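Local coordinates for thiol-activated cytolysin (Desulfobulbus propionicus, PDB 6NAL), which probably acts as a pore-forming toxin of the cholesterol-dependent cytolysin family, which inserts beta-barrel pores into target membranes, at residues Y376-T381 / V457-T462; I427-C432 / R441-K446. All blocks are in the same frame, centred on the assembly; numbering follows the deposited sequence.

Contact 1: residues Y376-T381 / V457-T462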
ATOM      1  N   TYR A 376     -26.991 -30.523  21.031  1.00 43.56           N
ATOM      2  CA  TYR A 376     -25.953 -30.478  22.060  1.00 31.60           C
ATOM      3  C   TYR A 376     -25.793 -29.011  22.459  1.00 42.54           C
ATOM      4  O   TYR A 376     -26.372 -28.129  21.842  1.00 45.58           O
ATOM      5  CB  TYR A 376     -24.622 -31.080  21.596  1.00 40.60           C
ATOM      6  CG  TYR A 376     -24.095 -30.538  20.270  1.00 44.08           C
ATOM      7  CD1 TYR A 376     -23.503 -29.287  20.197  1.00 40.91           C
ATOM      8  CD2 TYR A 376     -24.196 -31.285  19.095  1.00 42.00           C
ATOM      9  CE1 TYR A 376     -23.042 -28.779  18.979  1.00 38.24           C
ATOM     10  CE2 TYR A 376     -23.738 -30.791  17.872  1.00 42.58           C
ATOM     11  CZ  TYR A 376     -23.151 -29.546  17.811  1.00 32.23           C
ATOM     12  OH  TYR A 376     -22.656 -29.040  16.612  1.00 31.99           O
ATOM     13  N   VAL A 377     -25.068 -28.759  23.537  1.00 51.05           N
ATOM     14  CA  VAL A 377     -24.792 -27.396  23.985  1.00 42.74           C
ATOM     15  C   VAL A 377     -23.522 -26.946  23.293  1.00 39.09           C
ATOM     16  O   VAL A 377     -22.539 -27.697  23.225  1.00 42.30           O
ATOM     17  CB  VAL A 377     -24.637 -27.329  25.515  1.00 43.06           C
ATOM     18  CG1 VAL A 377     -24.124 -25.945  25.939  1.00 40.95           C
ATOM     19  CG2 VAL A 377     -25.978 -27.636  26.223  1.00 40.25           C
ATOM     20  N   ALA A 378     -23.536 -25.751  22.762  1.00 30.98           N
ATOM     21  CA  ALA A 378     -22.400 -25.288  21.991  1.00 42.77           C
ATOM     22  C   ALA A 378     -21.990 -23.907  22.473  1.00 35.15           C
ATOM     23  O   ALA A 378     -22.799 -23.146  22.993  1.00 36.24           O
ATOM     24  CB  ALA A 378     -22.736 -25.241  20.513  1.00 40.30           C
ATOM     25  N   ARG A 379     -20.731 -23.588  22.316  1.00 39.16           N
ATOM     26  CA  ARG A 379     -20.323 -22.214  22.514  1.00 34.83           C
ATOM     27  C   ARG A 379     -19.490 -21.768  21.338  1.00 31.99           C
ATOM     28  O   ARG A 379     -18.785 -22.568  20.702  1.00 35.59           O
ATOM     29  CB  ARG A 379     -19.561 -22.029  23.807  1.00 39.40           C
ATOM     30  CG  ARG A 379     -18.395 -22.901  23.912  1.00 43.04           C
ATOM     31  CD  ARG A 379     -17.881 -22.899  25.324  1.00 41.23           C
ATOM     32  NE  ARG A 379     -16.572 -23.530  25.308  1.00 41.72           N
ATOM     33  CZ  ARG A 379     -16.000 -24.043  26.383  1.00 45.28           C
ATOM     34  NH1 ARG A 379     -16.619 -23.945  27.557  1.00 45.93           N
ATOM     35  NH2 ARG A 379     -14.818 -24.632  26.281  1.00 48.59           N
ATOM     36  N   PHE A 380     -19.636 -20.474  21.063  1.00 34.90           N
ATOM     37  CA  PHE A 380     -18.998 -19.730  19.986  1.00 32.19           C
ATOM     38  C   PHE A 380     -18.010 -18.720  20.584  1.00 33.37           C
ATOM     39  O   PHE A 380     -18.328 -18.033  21.557  1.00 35.10           O
ATOM     40  CB  PHE A 380     -20.037 -18.949  19.154  1.00 39.43           C
ATOM     41  CG  PHE A 380     -20.977 -19.790  18.340  1.00 38.97           C
ATOM     42  CD1 PHE A 380     -22.145 -20.232  18.886  1.00 36.79           C
ATOM     43  CD2 PHE A 380     -20.720 -20.070  17.015  1.00 37.71           C
ATOM     44  CE1 PHE A 380     -23.031 -21.005  18.171  1.00 48.55           C
ATOM     45  CE2 PHE A 380     -21.621 -20.843  16.281  1.00 46.91           C
ATOM     46  CZ  PHE A 380     -22.783 -21.300  16.877  1.00 39.52           C
ATOM     47  N   THR A 381     -16.830 -18.592  19.978  1.00 30.37           N
ATOM     48  CA  THR A 381     -15.874 -17.530  20.303  1.00 31.03           C
ATOM     49  C   THR A 381     -15.494 -16.787  19.030  1.00 37.40           C
ATOM     50  O   THR A 381     -15.039 -17.406  18.057  1.00 40.04           O
ATOM     51  CB  THR A 381     -14.635 -18.108  20.970  1.00 37.80           C
ATOM     52  OG1 THR A 381     -15.059 -18.950  22.038  1.00 48.35           O
ATOM     53  CG2 THR A 381     -13.739 -17.021  21.554  1.00 40.09           C
ATOM     54  N   VAL A 457     -21.426 -19.264   9.847  1.00 40.82           N
ATOM     55  CA  VAL A 457     -20.914 -20.511  10.402  1.00 40.23           C
ATOM     56  C   VAL A 457     -22.079 -21.256  11.025  1.00 42.34           C
ATOM     57  O   VAL A 457     -22.753 -20.726  11.916  1.00 46.45           O
ATOM     58  CB  VAL A 457     -19.767 -20.299  11.410  1.00 45.00           C
ATOM     59  CG1 VAL A 457     -18.772 -19.267  10.899  1.00 44.73           C
ATOM     60  CG2 VAL A 457     -20.238 -19.900  12.736  1.00 47.25           C
ATOM     61  N   SER A 458     -22.342 -22.463  10.523  1.00 43.29           N
ATOM     62  CA  SER A 458     -23.436 -23.306  10.996  1.00 39.44           C
ATOM     63  C   SER A 458     -22.855 -24.523  11.689  1.00 35.69           C
ATOM     64  O   SER A 458     -21.963 -25.175  11.151  1.00 42.59           O
ATOM     65  CB  SER A 458     -24.330 -23.774   9.843  1.00 47.19           C
ATOM     66  OG  SER A 458     -24.736 -22.684   9.045  1.00 52.80           O
ATOM     67  N   ILE A 459     -23.333 -24.823  12.864  1.00 34.55           N
ATOM     68  CA  ILE A 459     -23.010 -26.107  13.444  1.00 37.94           C
ATOM     69  C   ILE A 459     -24.316 -26.863  13.592  1.00 38.14           C
ATOM     70  O   ILE A 459     -25.377 -26.274  13.821  1.00 39.08           O
ATOM     71  CB  ILE A 459     -22.267 -26.003  14.793  1.00 31.42           C
ATOM     72  CG1 ILE A 459     -23.052 -25.181  15.795  1.00 32.53           C
ATOM     73  CG2 ILE A 459     -20.876 -25.467  14.587  1.00 36.37           C
ATOM     74  CD1 ILE A 459     -22.400 -25.202  17.157  1.00 36.31           C
ATOM     75  N   GLY A 460     -24.238 -28.169  13.432  1.00 36.15           N
ATOM     76  CA  GLY A 460     -25.381 -29.022  13.655  1.00 34.19           C
ATOM     77  C   GLY A 460     -24.919 -30.386  14.105  1.00 35.53           C
ATOM     78  O   GLY A 460     -23.790 -30.537  14.610  1.00 33.70           O
ATOM     79  N   GLY A 461     -25.775 -31.389  13.915  1.00 38.22           N
ATOM     80  CA  GLY A 461     -25.383 -32.739  14.246  1.00 40.76           C
ATOM     81  C   GLY A 461     -25.788 -33.088  15.655  1.00 38.73           C
ATOM     82  O   GLY A 461     -26.693 -32.474  16.235  1.00 38.97           O
ATOM     83  N   THR A 462     -25.140 -34.113  16.193  1.00 41.45           N
ATOM     84  CA  THR A 462     -25.411 -34.582  17.545  1.00 51.18           C
ATOM     85  C   THR A 462     -24.106 -34.589  18.305  1.00 45.10           C
ATOM     86  O   THR A 462     -23.055 -34.335  17.722  1.00 46.59           O
ATOM     87  CB  THR A 462     -25.969 -36.006  17.585  1.00 44.78           C
ATOM     88  OG1 THR A 462     -24.915 -36.871  17.170  1.00 43.43           O
ATOM     89  CG2 THR A 462     -27.202 -36.151  16.701  1.00 41.66           C
TER

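Contact 2: residues I427-C432 / R441-K446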
ATOM      1  N   ILE A 427     -12.731 -17.326  14.491  1.00 36.78           N
ATOM      2  CA  ILE A 427     -13.998 -17.953  14.858  1.00 32.18           C
ATOM      3  C   ILE A 427     -13.712 -19.354  15.317  1.00 30.77           C
ATOM      4  O   ILE A 427     -13.074 -20.107  14.587  1.00 36.35           O
ATOM      5  CB  ILE A 427     -15.002 -18.013  13.697  1.00 34.49           C
ATOM      6  CG1 ILE A 427     -15.297 -16.621  13.187  1.00 31.92           C
ATOM      7  CG2 ILE A 427     -16.318 -18.661  14.154  1.00 34.82           C
ATOM      8  CD1 ILE A 427     -16.155 -16.652  11.890  1.00 46.47           C
ATOM      9  N   LYS A 428     -14.232 -19.731  16.491  1.00 31.79           N
ATOM     10  CA  LYS A 428     -14.081 -21.072  17.038  1.00 35.51           C
ATOM     11  C   LYS A 428     -15.434 -21.561  17.527  1.00 37.34           C
ATOM     12  O   LYS A 428     -16.156 -20.820  18.185  1.00 34.79           O
ATOM     13  CB  LYS A 428     -13.083 -21.117  18.220  1.00 34.90           C
ATOM     14  CG  LYS A 428     -12.707 -22.507  18.684  1.00 49.45           C
ATOM     15  CD  LYS A 428     -12.345 -22.541  20.140  1.00 52.52           C
ATOM     16  CE  LYS A 428     -10.855 -22.270  20.364  1.00 54.83           C
ATOM     17  NZ  LYS A 428     -10.528 -22.269  21.826  1.00 63.74           N
ATOM     18  N   THR A 429     -15.761 -22.816  17.238  1.00 41.35           N
ATOM     19  CA  THR A 429     -16.995 -23.428  17.713  1.00 35.74           C
ATOM     20  C   THR A 429     -16.693 -24.708  18.491  1.00 42.55           C
ATOM     21  O   THR A 429     -15.914 -25.550  18.030  1.00 40.48           O
ATOM     22  CB  THR A 429     -17.940 -23.758  16.551  1.00 37.78           C
ATOM     23  OG1 THR A 429     -17.294 -24.638  15.605  1.00 40.25           O
ATOM     24  CG2 THR A 429     -18.333 -22.522  15.830  1.00 36.35           C
ATOM     25  N   GLU A 430     -17.338 -24.877  19.650  1.00 40.30           N
ATOM     26  CA  GLU A 430     -17.180 -26.095  20.424  1.00 42.85           C
ATOM     27  C   GLU A 430     -18.545 -26.671  20.782  1.00 34.07           C
ATOM     28  O   GLU A 430     -19.517 -25.948  20.996  1.00 37.07           O
ATOM     29  CB  GLU A 430     -16.373 -25.837  21.673  1.00 49.21           C
ATOM     30  CG  GLU A 430     -14.981 -25.349  21.409  1.00 50.65           C
ATOM     31  CD  GLU A 430     -14.356 -24.733  22.651  1.00 54.43           C
ATOM     32  OE1 GLU A 430     -14.798 -23.636  23.056  1.00 65.48           O
ATOM     33  OE2 GLU A 430     -13.436 -25.343  23.230  1.00 56.20           O
ATOM     34  N   GLY A 431     -18.613 -27.989  20.825  1.00 39.15           N
ATOM     35  CA  GLY A 431     -19.841 -28.648  21.179  1.00 35.10           C
ATOM     36  C   GLY A 431     -19.560 -29.550  22.344  1.00 37.20           C
ATOM     37  O   GLY A 431     -18.557 -30.265  22.326  1.00 40.41           O
ATOM     38  N   CYS A 432     -20.395 -29.488  23.378  1.00 38.50           N
ATOM     39  CA  CYS A 432     -20.240 -30.366  24.536  1.00 36.69           C
ATOM     40  C   CYS A 432     -20.740 -31.771  24.204  1.00 52.04           C
ATOM     41  O   CYS A 432     -21.930 -31.955  23.907  1.00 40.10           O
ATOM     42  CB  CYS A 432     -21.008 -29.816  25.726  1.00 44.95           C
ATOM     43  SG  CYS A 432     -20.892 -30.912  27.168  1.00 55.45           S
ATOM     44  N   ARG A 441     -15.649 -30.583  22.373  1.00 38.64           N
ATOM     45  CA  ARG A 441     -15.022 -30.960  21.126  1.00 48.05           C
ATOM     46  C   ARG A 441     -15.042 -29.728  20.247  1.00 41.85           C
ATOM     47  O   ARG A 441     -16.044 -29.017  20.189  1.00 38.21           O
ATOM     48  CB  ARG A 441     -15.759 -32.124  20.467  1.00 48.75           C
ATOM     49  CG  ARG A 441     -14.880 -32.932  19.532  1.00 60.51           C
ATOM     50  CD  ARG A 441     -14.104 -34.083  20.228  1.00 82.17           C
ATOM     51  NE  ARG A 441     -14.927 -35.258  20.542  1.00 96.65           N
ATOM     52  CZ  ARG A 441     -15.449 -36.088  19.634  1.00 90.74           C
ATOM     53  NH1 ARG A 441     -15.235 -35.886  18.345  1.00 88.80           N
ATOM     54  NH2 ARG A 441     -16.190 -37.126  20.000  1.00 75.57           N
ATOM     55  N   THR A 442     -13.938 -29.455  19.582  1.00 47.36           N
ATOM     56  CA  THR A 442     -13.867 -28.293  18.715  1.00 44.78           C
ATOM     57  C   THR A 442     -14.273 -28.711  17.318  1.00 44.43           C
ATOM     58  O   THR A 442     -13.591 -29.526  16.706  1.00 50.04           O
ATOM     59  CB  THR A 442     -12.462 -27.695  18.700  1.00 45.56           C
ATOM     60  OG1 THR A 442     -12.143 -27.214  20.013  1.00 58.99           O
ATOM     61  CG2 THR A 442     -12.400 -26.544  17.689  1.00 47.29           C
ATOM     62  N   SER A 443     -15.357 -28.145  16.803  1.00 42.35           N
ATOM     63  CA  SER A 443     -15.770 -28.486  15.445  1.00 37.07           C
ATOM     64  C   SER A 443     -15.201 -27.545  14.399  1.00 37.86           C
ATOM     65  O   SER A 443     -15.333 -27.813  13.199  1.00 45.45           O
ATOM     66  CB  SER A 443     -17.295 -28.493  15.345  1.00 43.01           C
ATOM     67  OG  SER A 443     -17.840 -27.258  15.783  1.00 45.82           O
ATOM     68  N   GLY A 444     -14.556 -26.463  14.812  1.00 39.92           N
ATOM     69  CA  GLY A 444     -14.021 -25.512  13.870  1.00 37.02           C
ATOM     70  C   GLY A 444     -13.173 -24.474  14.552  1.00 36.21           C
ATOM     71  O   GLY A 444     -13.525 -24.017  15.624  1.00 36.14           O
ATOM     72  N   TYR A 445     -12.059 -24.098  13.950  1.00 38.13           N
ATOM     73  CA  TYR A 445     -11.131 -23.105  14.506  1.00 43.20           C
ATOM     74  C   TYR A 445     -10.452 -22.460  13.296  1.00 38.63           C
ATOM     75  O   TYR A 445      -9.455 -22.976  12.784  1.00 37.01           O
ATOM     76  CB  TYR A 445     -10.095 -23.705  15.435  1.00 39.46           C
ATOM     77  CG  TYR A 445      -9.363 -22.735  16.326  1.00 43.75           C
ATOM     78  CD1 TYR A 445      -9.642 -21.364  16.318  1.00 48.63           C
ATOM     79  CD2 TYR A 445      -8.420 -23.212  17.235  1.00 42.14           C
ATOM     80  CE1 TYR A 445      -8.977 -20.499  17.199  1.00 37.16           C
ATOM     81  CE2 TYR A 445      -7.766 -22.372  18.094  1.00 47.73           C
ATOM     82  CZ  TYR A 445      -8.046 -21.026  18.075  1.00 43.86           C
ATOM     83  OH  TYR A 445      -7.350 -20.247  18.949  1.00 51.01           O
ATOM     84  N   LYS A 446     -11.016 -21.352  12.849  1.00 35.72           N
ATOM     85  CA  LYS A 446     -10.527 -20.563  11.722  1.00 43.56           C
ATOM     86  C   LYS A 446      -9.969 -19.274  12.301  1.00 43.25           C
ATOM     87  O   LYS A 446     -10.666 -18.575  13.047  1.00 45.43           O
ATOM     88  CB  LYS A 446     -11.673 -20.316  10.734  1.00 41.95           C
ATOM     89  CG  LYS A 446     -12.412 -21.680  10.344  1.00 46.43           C
ATOM     90  CD  LYS A 446     -11.842 -22.281   9.059  1.00 53.05           C
ATOM     91  CE  LYS A 446     -12.398 -23.674   8.733  1.00 60.56           C
ATOM     92  NZ  LYS A 446     -11.852 -24.720   9.643  1.00 68.50           N
TER

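Contact 1: residues Y376-T381 / V457-T462
Tyr-376 reaches across to the chain at 457-462 and ends in a hydrogen bond, its OH giving the proton to Gly-460 O at 2.7 Å. The approach is not along a lone pair: the donor stands above the carbonyl plane, 37° out of it. The first torsion accounts for this reach. CG sits between the backbone N and the carbonyl carbon (chi1 51°), which carries the ring toward the corner at Gly-461. There the ring meets backbone with its edge, Tyr-376 CD2 lying 3.4 Å from Thr-462 C, so the phenol is fixed by its hydroxyl at one end and by the turning chain along one side. The chain turns its corner at Gly-461 with a positive phi, in a backbone conformation suited to glycine.

Beside the phenol, Ile-459 supplies the apolar centre. Its CG1 also lies between N and the carbonyl carbon, and with the chain extended beyond it the branch carries CD1 toward Ala-378 and Phe-380. Ile-459 CD1 approaches Ala-378 CB at 3.4 Å, tighter than usual van der Waals contact, and touches Phe-380 CZ at 3.9 Å, the Ile-459 and Phe-380 side chains coming from opposite directions. Phe-380 and Val-457 instead slide past each other, and Val-457 CG2 lies at the ring edge, near its plane, 3.9 Å from Phe-380 CE2.

The strand segments 378-381 and 457-460 run at 162°, nearly antiparallel, but their axes are 9.9 Å apart. That separation, together with the fact that no backbone-to-backbone hydrogen bond joins the two segments, identifies two stacked sheets: this is the buried interior of the C-terminal beta sandwich of a thiol-activated cytolysin.

Contact 2: residues I427-C432 / R441-K446
Lys-428 and Tyr-445 form a non-hydrogen-bonded antiparallel pair. Lys-428 CE is 3.8 Å from the centroid of the Tyr-445 ring and 12° off the normal, a CH-pi contact over the face; Lys-428 NZ, 5.0 Å from the same centroid, adds a cation-pi component. The lysine chain bends at chi3 (-89°), which lays CE over the ring, while NZ bonds to Phe-146 O of the second subunit.

This buried pair belongs to the tight part, with the backbone ladder and the sheet face bearing Ile-427 and Thr-429. Ile-427 and Lys-446 exchange two bonds, Ile-427 N to Lys-446 O measuring 2.8 Å, as do Gly-431 and Arg-441. Between them the register slips by one residue at a beta bulge: Ser-443 N gives to Thr-429 O, and Thr-429 N gives to Gly-444 O. The hydroxyls Thr-429 OG1 and Ser-443 OG also bond, at 2.7 Å.

The loose side is Thr-442 and the Arg-441 end. Exposed Thr-442 brings OG1 only to 3.7 Å from Glu-430 CG, the Glu-430 carboxylate pairing with Arg-379. Arg-441 bends away to a salt bridge with Glu-438.

The two strands form a hairpin at one side of a four-stranded antiparallel sheet: 422-432 also pairs with 378-389, while Thr-429 and Ser-443 pack on Ile-459 and Phe-468 of strands 454-462 and 465-471.

The centres of contact 1 and contact 2 lie about 7 Å apart, and the shared element is the sheet in which strands 378-389 and 422-432 are neighbours. Contact 2 joins two strands within that sheet, whereas contact 1 spans from it to the facing one. They touch directly: Phe-380 CD2 lies 3.6 Å from Thr-429 CG2 on the inner face, and Val-377 O is 2.8 Å from Cys-432 N, a probable hydrogen bond. Along the chain, contact 2 is nested within the loop that contact 1 closes. The face bearing Arg-379, Lys-428 and Tyr-445 meets the second subunit, so in this two-chain assembly one sheet serves both the sandwich interior and the subunit interface.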